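Local atomic coordinates of glycosyl transferase, group 1 family protein (Staphylococcus aureus, PDB entry 4WAC), a protein that belongs to the group 1 family of glycosyl transferases and has the two-Rossmann-domain GT-B architecture, with a large antiparallel sheet inserted in its first Rossmann-like domain. Residues L16-G21 against D53-A58; K135-F140 against F149-N154. One frame throughout, in Å; residues are numbered along the deposited sequence.

Interaction 1 of 2, residues L16-G21 against D53-A58; sequences LDVNKG and DEIIKA
The loop that leaves the first strand of the N-terminal Rossmann-like domain, between strand 8-12 and helix 23-36, leans on helix 52-61 through Leu16, Asp17 and Val18, which meet Ile55, Ile56 and Ala58. Val18 is the wedge of the contact. Its CG1 methyl lies 4.3 Å from CB of Ala58 and 4.4 Å from CG2 of Ile55, spanning one helical turn, and it also reaches to 4.0 Å from the backbone O of Ile55. A short branched valine suits this place, the small Ala58 probably leaving room for it beside the backbone O of Ile55. Ile55 stretches the other way: with CG1 anti to its carbonyl carbon (chi1 -77°) and the chain extended beyond, its CD1 methyl arrives 3.6 Å from OD1 of Asp17. That is an apolar contact with a carboxylate oxygen that also accepts a weak hydrogen bond from the backbone N of Val18 at 2.9 Å, bent to 125° at the hydrogen. Farther in, CD1 of Leu16 meets CD1 of Ile56 at 4.0 Å, two branched aliphatic chains touching by their terminal methyls. Leu16 suits this buried place, as it also packs on Phe28 of helix 23-36 and on Ile43 and Met71 of the neighbouring strands. Its backbone is held too, the N by the hydroxyl of Tyr52 and the O by NZ of Lys49. Beyond Val18 the chain turns away from the helix in a type II beta turn from Asp17 to Lys20, with Asn19 at the third position, where positive phi is readily accepted by asparagine. Such a loop, running from the C-terminal end of the first parallel strand into the following helix, is typical of the Rossmann-like domains of the GT-B fold.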
ATOM      1  N   LEU A  16      17.867 -23.836  19.919  1.00 49.15           N
ATOM      2  CA  LEU A  16      17.343 -25.019  20.608  1.00 47.69           C
ATOM      3  C   LEU A  16      15.869 -24.784  20.997  1.00 42.72           C
ATOM      4  O   LEU A  16      15.467 -23.678  21.353  1.00 45.86           O
ATOM      5  CB  LEU A  16      18.171 -25.324  21.856  1.00 39.63           C
ATOM      6  CG  LEU A  16      19.610 -25.830  21.684  1.00 47.70           C
ATOM      7  CD1 LEU A  16      20.282 -25.976  23.066  1.00 39.49           C
ATOM      8  CD2 LEU A  16      19.627 -27.139  20.923  1.00 38.96           C
ATOM      9  N   ASP A  17      15.061 -25.819  20.951  1.00 45.86           N
ATOM     10  CA  ASP A  17      13.723 -25.675  21.489  1.00 56.68           C
ATOM     11  C   ASP A  17      13.231 -26.999  22.057  1.00 56.08           C
ATOM     12  O   ASP A  17      13.736 -28.061  21.697  1.00 61.51           O
ATOM     13  CB  ASP A  17      12.765 -25.161  20.408  1.00 51.02           C
ATOM     14  CG  ASP A  17      11.718 -24.219  20.967  1.00 59.07           C
ATOM     15  OD1 ASP A  17      11.425 -24.312  22.184  1.00 53.68           O
ATOM     16  OD2 ASP A  17      11.212 -23.376  20.192  1.00 60.36           O
ATOM     17  N   VAL A  18      12.249 -26.939  22.949  1.00 56.55           N
ATOM     18  CA  VAL A  18      11.566 -28.160  23.365  1.00 69.32           C
ATOM     19  C   VAL A  18      10.776 -28.688  22.155  1.00 69.79           C
ATOM     20  O   VAL A  18      10.416 -27.910  21.259  1.00 92.46           O
ATOM     21  CB  VAL A  18      10.628 -27.901  24.555  1.00 65.44           C
ATOM     22  CG1 VAL A  18      11.414 -27.434  25.759  1.00 52.37           C
ATOM     23  CG2 VAL A  18       9.566 -26.862  24.178  1.00 62.29           C
ATOM     24  N   ASN A  19      10.511 -29.989  22.116  1.00 75.44           N
ATOM     25  CA  ASN A  19       9.737 -30.587  21.017  1.00 80.63           C
ATOM     26  C   ASN A  19      10.351 -30.335  19.640  1.00 74.06           C
ATOM     27  O   ASN A  19       9.673 -30.396  18.618  1.00 95.26           O
ATOM     28  CB  ASN A  19       8.282 -30.086  21.029  1.00 99.32           C
ATOM     29  CG  ASN A  19       7.667 -30.067  22.420  1.00 93.90           C
ATOM     30  OD1 ASN A  19       7.885 -30.984  23.224  1.00 78.62           O
ATOM     31  ND2 ASN A  19       6.898 -29.013  22.715  1.00 79.11           N
ATOM     32  N   LYS A  20      11.640 -30.028  19.627  1.00 78.73           N
ATOM     33  CA  LYS A  20      12.380 -29.918  18.384  1.00 75.35           C
ATOM     34  C   LYS A  20      13.407 -31.025  18.381  1.00 83.98           C
ATOM     35  O   LYS A  20      14.278 -31.052  19.247  1.00105.63           O
ATOM     36  CB  LYS A  20      13.058 -28.563  18.269  1.00 77.13           C
ATOM     37  CG  LYS A  20      13.680 -28.340  16.918  1.00 83.67           C
ATOM     38  CD  LYS A  20      14.702 -27.245  16.975  1.00 66.43           C
ATOM     39  CE  LYS A  20      15.229 -26.962  15.590  1.00 78.59           C
ATOM     40  NZ  LYS A  20      16.535 -26.230  15.635  1.00 78.08           N
ATOM     41  N   GLY A  21      13.301 -31.965  17.454  1.00 85.36           N
ATOM     42  CA  GLY A  21      14.212 -33.096  17.479  1.00 82.75           C
ATOM     43  C   GLY A  21      15.316 -32.948  16.458  1.00 78.31           C
ATOM     44  O   GLY A  21      15.938 -31.894  16.326  1.00 88.52           O
ATOM     45  N   ASP A  53      16.026 -19.561  29.445  1.00 42.33           N
ATOM     46  CA  ASP A  53      16.310 -20.165  30.759  1.00 33.48           C
ATOM     47  C   ASP A  53      15.305 -21.280  31.011  1.00 45.48           C
ATOM     48  O   ASP A  53      15.695 -22.401  31.344  1.00 48.31           O
ATOM     49  CB  ASP A  53      16.267 -19.109  31.867  1.00 42.56           C
ATOM     50  CG  ASP A  53      17.547 -18.265  31.918  1.00 64.35           C
ATOM     51  OD1 ASP A  53      18.488 -18.552  31.134  1.00 68.78           O
ATOM     52  OD2 ASP A  53      17.598 -17.281  32.694  1.00 88.65           O
ATOM     53  N   GLU A  54      14.021 -20.989  30.744  1.00 44.70           N
ATOM     54  CA  GLU A  54      12.940 -21.919  31.045  1.00 41.49           C
ATOM     55  C   GLU A  54      13.068 -23.074  30.089  1.00 47.37           C
ATOM     56  O   GLU A  54      12.927 -24.223  30.478  1.00 58.77           O
ATOM     57  CB  GLU A  54      11.551 -21.246  30.934  1.00 43.70           C
ATOM     58  CG  GLU A  54      11.202 -20.265  32.085  1.00 51.53           C
ATOM     59  CD  GLU A  54      11.681 -18.803  31.858  1.00 81.37           C
ATOM     60  OE1 GLU A  54      12.438 -18.553  30.893  1.00 74.45           O
ATOM     61  OE2 GLU A  54      11.287 -17.898  32.645  1.00 72.77           O
ATOM     62  N   ILE A  55      13.385 -22.772  28.842  1.00 42.05           N
ATOM     63  CA  ILE A  55      13.511 -23.813  27.818  1.00 56.78           C
ATOM     64  C   ILE A  55      14.655 -24.833  28.090  1.00 57.75           C
ATOM     65  O   ILE A  55      14.482 -26.044  27.941  1.00 56.20           O
ATOM     66  CB  ILE A  55      13.694 -23.150  26.437  1.00 46.73           C
ATOM     67  CG1 ILE A  55      12.320 -22.638  25.944  1.00 55.07           C
ATOM     68  CG2 ILE A  55      14.362 -24.122  25.443  1.00 36.43           C
ATOM     69  CD1 ILE A  55      12.354 -21.882  24.600  1.00 41.11           C
ATOM     70  N   ILE A  56      15.811 -24.343  28.513  1.00 40.32           N
ATOM     71  CA  ILE A  56      16.936 -25.230  28.782  1.00 43.81           C
ATOM     72  C   ILE A  56      16.596 -26.083  30.020  1.00 48.42           C
ATOM     73  O   ILE A  56      16.823 -27.300  30.022  1.00 50.17           O
ATOM     74  CB  ILE A  56      18.269 -24.440  29.003  1.00 35.82           C
ATOM     75  CG1 ILE A  56      18.669 -23.629  27.756  1.00 38.71           C
ATOM     76  CG2 ILE A  56      19.368 -25.364  29.461  1.00 43.21           C
ATOM     77  CD1 ILE A  56      18.756 -24.427  26.425  1.00 34.87           C
ATOM     78  N   LYS A  57      16.018 -25.439  31.042  1.00 45.83           N
ATOM     79  CA  LYS A  57      15.670 -26.092  32.304  1.00 49.20           C
ATOM     80  C   LYS A  57      14.694 -27.230  32.013  1.00 54.58           C
ATOM     81  O   LYS A  57      14.795 -28.321  32.583  1.00 60.51           O
ATOM     82  CB  LYS A  57      15.070 -25.083  33.300  1.00 47.28           C
ATOM     83  CG  LYS A  57      13.595 -25.355  33.653  1.00 94.81           C
ATOM     84  CD  LYS A  57      12.911 -24.167  34.349  1.00108.45           C
ATOM     85  CE  LYS A  57      11.386 -24.188  34.170  1.00 95.89           C
ATOM     86  NZ  LYS A  57      10.744 -23.111  34.979  1.00104.26           N
ATOM     87  N   ALA A  58      13.783 -26.994  31.075  1.00 46.97           N
ATOM     88  CA  ALA A  58      12.761 -27.982  30.769  1.00 56.13           C
ATOM     89  C   ALA A  58      13.376 -29.122  29.963  1.00 61.55           C
ATOM     90  O   ALA A  58      13.043 -30.288  30.186  1.00 76.51           O
ATOM     91  CB  ALA A  58      11.578 -27.335  30.015  1.00 42.27           C
TER

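Interaction 2 of 2, residues K135-F140 against F149-N154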
ATOM      1  N   LYS A 135       3.309 -11.440  29.858  1.00 45.91           N
ATOM      2  CA  LYS A 135       2.392 -10.355  29.564  1.00 38.63           C
ATOM      3  C   LYS A 135       2.815  -9.642  28.296  1.00 45.04           C
ATOM      4  O   LYS A 135       4.018  -9.418  28.069  1.00 34.34           O
ATOM      5  CB  LYS A 135       2.340  -9.368  30.741  1.00 38.04           C
ATOM      6  CG  LYS A 135       1.449  -8.153  30.505  1.00 41.14           C
ATOM      7  CD  LYS A 135       1.313  -7.344  31.794  1.00 36.16           C
ATOM      8  CE  LYS A 135       2.675  -6.785  32.220  1.00 40.54           C
ATOM      9  NZ  LYS A 135       2.544  -6.189  33.585  1.00 49.69           N
ATOM     10  N   VAL A 136       1.848  -9.274  27.464  1.00 29.83           N
ATOM     11  CA  VAL A 136       2.185  -8.421  26.333  1.00 29.01           C
ATOM     12  C   VAL A 136       1.360  -7.194  26.396  1.00 37.75           C
ATOM     13  O   VAL A 136       0.139  -7.249  26.688  1.00 29.32           O
ATOM     14  CB  VAL A 136       1.956  -9.075  24.961  1.00 36.73           C
ATOM     15  CG1 VAL A 136       2.991 -10.145  24.699  1.00 29.50           C
ATOM     16  CG2 VAL A 136       0.545  -9.637  24.843  1.00 30.96           C
ATOM     17  N   ILE A 137       2.018  -6.071  26.122  1.00 36.94           N
ATOM     18  CA  ILE A 137       1.302  -4.818  25.969  1.00 27.22           C
ATOM     19  C   ILE A 137       1.463  -4.262  24.588  1.00 27.71           C
ATOM     20  O   ILE A 137       2.579  -3.921  24.164  1.00 28.13           O
ATOM     21  CB  ILE A 137       1.750  -3.756  26.979  1.00 29.77           C
ATOM     22  CG1 ILE A 137       1.524  -4.281  28.410  1.00 27.21           C
ATOM     23  CG2 ILE A 137       0.947  -2.428  26.717  1.00 26.96           C
ATOM     24  CD1 ILE A 137       1.903  -3.284  29.496  1.00 27.03           C
ATOM     25  N   ASP A 138       0.331  -4.111  23.903  1.00 26.60           N
ATOM     26  CA  ASP A 138       0.291  -3.489  22.580  1.00 27.19           C
ATOM     27  C   ASP A 138      -0.225  -2.047  22.587  1.00 26.33           C
ATOM     28  O   ASP A 138      -1.336  -1.789  23.057  1.00 36.17           O
ATOM     29  CB  ASP A 138      -0.582  -4.357  21.673  1.00 27.97           C
ATOM     30  CG  ASP A 138       0.042  -5.731  21.446  1.00 50.10           C
ATOM     31  OD1 ASP A 138       1.104  -6.009  22.056  1.00 38.23           O
ATOM     32  OD2 ASP A 138      -0.505  -6.526  20.666  1.00 33.28           O
ATOM     33  N   PHE A 139       0.567  -1.117  22.046  1.00 25.66           N
ATOM     34  CA  PHE A 139       0.148   0.282  21.971  1.00 32.16           C
ATOM     35  C   PHE A 139      -0.329   0.566  20.569  1.00 26.26           C
ATOM     36  O   PHE A 139       0.187  -0.031  19.604  1.00 28.98           O
ATOM     37  CB  PHE A 139       1.267   1.240  22.376  1.00 25.01           C
ATOM     38  CG  PHE A 139       1.485   1.295  23.870  1.00 29.25           C
ATOM     39  CD1 PHE A 139       0.536   1.856  24.705  1.00 31.74           C
ATOM     40  CD2 PHE A 139       2.623   0.729  24.442  1.00 28.54           C
ATOM     41  CE1 PHE A 139       0.731   1.879  26.101  1.00 29.53           C
ATOM     42  CE2 PHE A 139       2.835   0.752  25.822  1.00 29.31           C
ATOM     43  CZ  PHE A 139       1.900   1.332  26.657  1.00 29.42           C
ATOM     44  N   PHE A 140      -1.326   1.446  20.462  1.00 34.27           N
ATOM     45  CA  PHE A 140      -1.912   1.816  19.174  1.00 26.22           C
ATOM     46  C   PHE A 140      -1.705   3.278  18.853  1.00 29.29           C
ATOM     47  O   PHE A 140      -1.602   4.109  19.748  1.00 35.96           O
ATOM     48  CB  PHE A 140      -3.410   1.475  19.179  1.00 26.86           C
ATOM     49  CG  PHE A 140      -3.654  -0.003  19.119  1.00 41.27           C
ATOM     50  CD1 PHE A 140      -3.417  -0.798  20.243  1.00 27.73           C
ATOM     51  CD2 PHE A 140      -4.048  -0.621  17.935  1.00 31.80           C
ATOM     52  CE1 PHE A 140      -3.604  -2.176  20.204  1.00 33.32           C
ATOM     53  CE2 PHE A 140      -4.191  -2.022  17.897  1.00 46.63           C
ATOM     54  CZ  PHE A 140      -3.977  -2.781  19.047  1.00 29.05           C
ATOM     55  N   PHE A 149       5.311  -4.444  23.864  1.00 27.44           N
ATOM     56  CA  PHE A 149       6.275  -4.748  24.916  1.00 31.48           C
ATOM     57  C   PHE A 149       6.012  -6.151  25.462  1.00 46.38           C
ATOM     58  O   PHE A 149       4.887  -6.433  25.902  1.00 37.46           O
ATOM     59  CB  PHE A 149       6.193  -3.737  26.069  1.00 26.45           C
ATOM     60  CG  PHE A 149       6.711  -2.350  25.729  1.00 36.39           C
ATOM     61  CD1 PHE A 149       5.864  -1.385  25.158  1.00 33.74           C
ATOM     62  CD2 PHE A 149       8.049  -2.005  25.977  1.00 36.64           C
ATOM     63  CE1 PHE A 149       6.341  -0.082  24.858  1.00 29.24           C
ATOM     64  CE2 PHE A 149       8.537  -0.709  25.678  1.00 32.27           C
ATOM     65  CZ  PHE A 149       7.673   0.249  25.134  1.00 28.63           C
ATOM     66  N   SER A 150       7.037  -7.013  25.476  1.00 37.81           N
ATOM     67  CA  SER A 150       6.892  -8.347  26.067  1.00 28.95           C
ATOM     68  C   SER A 150       7.544  -8.475  27.406  1.00 32.98           C
ATOM     69  O   SER A 150       8.698  -8.060  27.603  1.00 36.61           O
ATOM     70  CB  SER A 150       7.470  -9.422  25.159  1.00 34.55           C
ATOM     71  OG  SER A 150       6.666  -9.560  23.997  1.00 30.93           O
ATOM     72  N   PHE A 151       6.824  -9.136  28.307  1.00 29.37           N
ATOM     73  CA  PHE A 151       7.214  -9.258  29.696  1.00 35.89           C
ATOM     74  C   PHE A 151       7.361 -10.697  30.117  1.00 41.56           C
ATOM     75  O   PHE A 151       6.551 -11.551  29.723  1.00 39.25           O
ATOM     76  CB  PHE A 151       6.139  -8.654  30.611  1.00 43.60           C
ATOM     77  CG  PHE A 151       6.027  -7.185  30.550  1.00 40.85           C
ATOM     78  CD1 PHE A 151       5.390  -6.574  29.474  1.00 32.45           C
ATOM     79  CD2 PHE A 151       6.487  -6.412  31.605  1.00 39.87           C
ATOM     80  CE1 PHE A 151       5.221  -5.181  29.442  1.00 42.42           C
ATOM     81  CE2 PHE A 151       6.348  -5.032  31.590  1.00 43.43           C
ATOM     82  CZ  PHE A 151       5.700  -4.399  30.511  1.00 38.52           C
ATOM     83  N   ILE A 152       8.319 -10.959  30.992  1.00 43.24           N
ATOM     84  CA  ILE A 152       8.376 -12.234  31.707  1.00 32.61           C
ATOM     85  C   ILE A 152       8.541 -11.902  33.184  1.00 39.60           C
ATOM     86  O   ILE A 152       9.374 -11.072  33.551  1.00 42.43           O
ATOM     87  CB  ILE A 152       9.510 -13.124  31.211  1.00 38.92           C
ATOM     88  CG1 ILE A 152       9.217 -13.575  29.782  1.00 32.99           C
ATOM     89  CG2 ILE A 152       9.653 -14.359  32.108  1.00 30.84           C
ATOM     90  CD1 ILE A 152      10.367 -14.366  29.174  1.00 45.89           C
ATOM     91  N   ASP A 153       7.672 -12.456  34.020  1.00 44.21           N
ATOM     92  CA  ASP A 153       7.708 -12.127  35.445  1.00 38.16           C
ATOM     93  C   ASP A 153       7.654 -10.630  35.739  1.00 42.45           C
ATOM     94  O   ASP A 153       8.401 -10.139  36.588  1.00 45.78           O
ATOM     95  CB  ASP A 153       8.966 -12.732  36.067  1.00 45.85           C
ATOM     96  CG  ASP A 153       8.962 -14.249  36.006  1.00 56.79           C
ATOM     97  OD1 ASP A 153       7.913 -14.857  36.337  1.00 58.45           O
ATOM     98  OD2 ASP A 153       9.986 -14.824  35.585  1.00 76.68           O
ATOM     99  N   ASN A 154       6.786  -9.916  35.016  1.00 34.80           N
ATOM    100  CA  ASN A 154       6.665  -8.463  35.117  1.00 47.31           C
ATOM    101  C   ASN A 154       7.878  -7.632  34.738  1.00 38.90           C
ATOM    102  O   ASN A 154       7.942  -6.445  35.062  1.00 48.25           O
ATOM    103  CB  ASN A 154       6.237  -8.076  36.528  1.00 43.66           C
ATOM    104  CG  ASN A 154       4.845  -8.565  36.834  1.00 72.10           C
ATOM    105  OD1 ASN A 154       3.885  -8.087  36.233  1.00 61.41           O
ATOM    106  ND2 ASN A 154       4.725  -9.538  37.752  1.00 54.75           N
TER
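Phe149 meets Ile137 and Phe139 where strand 144-152 runs antiparallel to strand 134-141. Phe149 N donates to O of Ile137 at 2.8 Å, and Ile137 N returns a nearly straight bond to O of Phe149, 170° at the hydrogen and in the carbonyl plane. The phenyl group of Phe149 leans against that of Phe139 rim to rim, CE1 of Phe149 to CE2 of Phe139 at 3.7 Å, the planes almost perpendicular at 86° and neither ring over the other's face. Flat apolar rings suit this buried side, where helix 91-101 covers them through Ile97 and Leu101. Ser150 sits opposite Val136 in a non-hydrogen-bonded pair on the other face of the sheet, its OG 3.8 Å from CG1 of Val136; there the small polar residue is partly exposed and also touches His157 of the next strand. The two strands form a beta hairpin within the large antiparallel sheet inserted in the N-terminal half, each strand flanked by a further neighbour. Phe151 returns to the aromatic face and pairs with Lys135: its N donates to O of Lys135 at 2.8 Å, while the longer bond from N of Lys135 reaches O of Phe151 from above the carbonyl plane. Over the phenyl face lies the lysine chain, CG anti to the backbone N (chi1 177°) and the chain bent at chi3, which sets CE 3.7 Å from the ring centroid in a CH-pi contact. The same bend carries NZ to 4.5 Å from that centroid, a cation-pi interaction. Lysine thus offers one methylene, CE, and its charged end to the same face of one ring, whose CE1 lies 3.8 Å from CD1 of Ile137, which comes at it obliquely. After the strand ends, exposed Asn154 brings OD1 to 3.5 Å from NZ of Lys135, near but longer than a typical hydrogen bond.

Interactions 1 and 2 both precede the C-terminal half of the chain, one in the Rossmann-like N-terminal domain and the other in the large antiparallel sheet inserted into it. Their centres lie about 22 Å apart, and along the chain 16-21 with 53-58 is complete before 135-140 with 149-154 begins. They touch nonetheless: OE2 of Glu54, on helix 52-61, packs 3.9 Å from CG2 of Ile152, near the end of strand 144-152. Helix 52-61 thus meets the loop through Ile55, Ile56 and Ala58 and touches the hairpin through Glu54. The centre of interaction 1 lies about 10 Å from the centre of the chain, that of interaction 2 about 28 Å.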